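Local coordinates for SdbC (Legionella pneumophila subsp. pneumophila, PDB 4KSN), which is of unknown function but is described as an effector protein, the chain here being its C-terminal domain, at residues A42-P45 / Q46-S49. The protein carries 1 engineered substitution. Sequence-based numbering, arbitrary orientation.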
ATOM      1  N   ALA A  42      -0.222   7.176  10.822  1.00 42.76           N
ATOM      2  CA  ALA A  42      -1.474   7.918  11.033  1.00 38.91           C
ATOM      3  C   ALA A  42      -1.474   8.644  12.374  1.00 37.67           C
ATOM      4  O   ALA A  42      -0.919   8.155  13.343  1.00 37.50           O
ATOM      5  CB  ALA A  42      -2.638   7.006  10.941  1.00 39.17           C
ATOM      6  N   SER A  43      -2.019   9.853  12.372  1.00 34.95           N
ATOM      7  CA  SER A  43      -1.951  10.715  13.544  1.00 33.44           C
ATOM      8  C   SER A  43      -3.303  11.343  13.777  1.00 31.92           C
ATOM      9  O   SER A  43      -4.256  11.094  13.059  1.00 30.43           O
ATOM     10  CB  SER A  43      -0.870  11.774  13.390  1.00 35.01           C
ATOM     11  OG  SER A  43      -1.162  12.753  12.409  1.00 32.61           O
ATOM     12  N   HIS A  44      -3.424  12.096  14.863  1.00 31.16           N
ATOM     13  CA  HIS A  44      -4.760  12.671  15.178  1.00 32.58           C
ATOM     14  C   HIS A  44      -5.283  13.592  14.063  1.00 30.49           C
ATOM     15  O   HIS A  44      -4.569  14.478  13.610  1.00 34.50           O
ATOM     16  CB  HIS A  44      -4.656  13.441  16.516  1.00 34.63           C
ATOM     17  CG  HIS A  44      -5.969  13.577  17.223  1.00 37.80           C
ATOM     18  ND1 HIS A  44      -7.090  14.120  16.626  1.00 36.60           N
ATOM     19  CD2 HIS A  44      -6.350  13.191  18.461  1.00 40.73           C
ATOM     20  CE1 HIS A  44      -8.104  14.067  17.470  1.00 40.00           C
ATOM     21  NE2 HIS A  44      -7.680  13.504  18.586  1.00 38.34           N
ATOM     22  N   PRO A  45      -6.540  13.412  13.630  1.00 32.50           N
ATOM     23  CA  PRO A  45      -7.097  14.245  12.601  1.00 34.27           C
ATOM     24  C   PRO A  45      -7.422  15.703  13.099  1.00 37.31           C
ATOM     25  O   PRO A  45      -7.588  16.579  12.273  1.00 34.60           O
ATOM     26  CB  PRO A  45      -8.408  13.531  12.241  1.00 36.27           C
ATOM     27  CG  PRO A  45      -8.749  12.708  13.410  1.00 34.58           C
ATOM     28  CD  PRO A  45      -7.473  12.352  14.053  1.00 33.74           C
ATOM     29  N   GLN A  46      -7.457  15.905  14.416  1.00 36.52           N
ATOM     30  CA  GLN A  46      -7.860  17.207  14.988  1.00 40.05           C
ATOM     31  C   GLN A  46      -6.829  17.834  15.890  1.00 40.29           C
ATOM     32  O   GLN A  46      -7.124  18.861  16.531  1.00 41.22           O
ATOM     33  CB  GLN A  46      -9.169  17.013  15.796  1.00 38.94           C
ATOM     34  CG  GLN A  46     -10.338  16.568  14.972  1.00 42.07           C
ATOM     35  CD  GLN A  46     -11.607  16.479  15.818  1.00 44.98           C
ATOM     36  OE1 GLN A  46     -11.616  15.876  16.905  1.00 45.83           O
ATOM     37  NE2 GLN A  46     -12.673  17.058  15.314  1.00 50.39           N
ATOM     38  N   LYS A  47      -5.606  17.281  15.955  1.00 37.35           N
ATOM     39  CA  LYS A  47      -4.571  17.826  16.812  1.00 38.77           C
ATOM     40  C   LYS A  47      -3.252  17.838  16.048  1.00 39.17           C
ATOM     41  O   LYS A  47      -3.059  17.037  15.137  1.00 34.57           O
ATOM     42  CB  LYS A  47      -4.393  17.000  18.060  1.00 41.55           C
ATOM     43  CG  LYS A  47      -5.663  16.932  18.892  1.00 49.69           C
ATOM     44  CD  LYS A  47      -5.377  16.414  20.276  1.00 54.39           C
ATOM     45  CE  LYS A  47      -6.622  16.587  21.145  1.00 59.06           C
ATOM     46  NZ  LYS A  47      -6.466  15.720  22.333  1.00 63.27           N
ATOM     47  N   LEU A  48      -2.375  18.727  16.459  1.00 36.62           N
ATOM     48  CA  LEU A  48      -1.095  18.907  15.806  1.00 36.09           C
ATOM     49  C   LEU A  48      -0.102  17.753  16.069  1.00 35.29           C
ATOM     50  O   LEU A  48       0.846  17.548  15.258  1.00 37.29           O
ATOM     51  CB  LEU A  48      -0.484  20.266  16.249  1.00 36.89           C
ATOM     52  CG  LEU A  48       0.865  20.683  15.658  1.00 37.06           C
ATOM     53  CD1 LEU A  48       0.782  20.734  14.152  1.00 36.90           C
ATOM     54  CD2 LEU A  48       1.312  22.075  16.116  1.00 37.78           C
ATOM     55  N   SER A  49      -0.253  17.056  17.195  1.00 35.06           N
ATOM     56  CA  SER A  49       0.663  16.007  17.627  1.00 37.03           C
ATOM     57  C   SER A  49       0.858  14.981  16.492  1.00 33.64           C
ATOM     58  O   SER A  49      -0.122  14.570  15.846  1.00 31.63           O
ATOM     59  CB  SER A  49       0.033  15.232  18.802  1.00 38.85           C
ATOM     60  OG  SER A  49       0.878  14.177  19.227  1.00 39.87           O
TER
HETATM   61  O   HOH W   1      -1.443  12.484  16.955  1.00 31.89           O
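Q46 donates its backbone N-H to H44, with 2.9 Å from Q46 N to H44 ND1. The bond is fairly straight (159°) and near the ring plane, so this nitrogen accepts. H44 reaches forward over the turn because its CG stands anti to the backbone N (chi1 -156°). P45, whose ring-restricted phi suits the first corner, and Q46 come close to a type I turn, though without the usual H44 O to K47 N bond. The Q46 side-chain amide lies almost coplanar with the imidazole, OE1 at its edge, and Q46 CB is 3.6 Å from H44 CE1.

K47 covers a ring face: its CG sits 3.7 Å from the H44 centroid in a CH-pi contact, its long aliphatic chain continuing past H44 CD2. The H44 and K47 carbonyl oxygens approach to 3.3 Å; K18 NZ of a second subunit bonds to both, probably offsetting their repulsion. L48 points away from 42-45, packing on T61 of that subunit. S49 O receives a water's hydrogen bond at 2.7 Å; that water accepts from H44 N, and the small S49 hydroxyl accepts the D51 N-H. This surface turn lies in the loop between strands 26-33 and 62-71, H44 and P45 packing on M53.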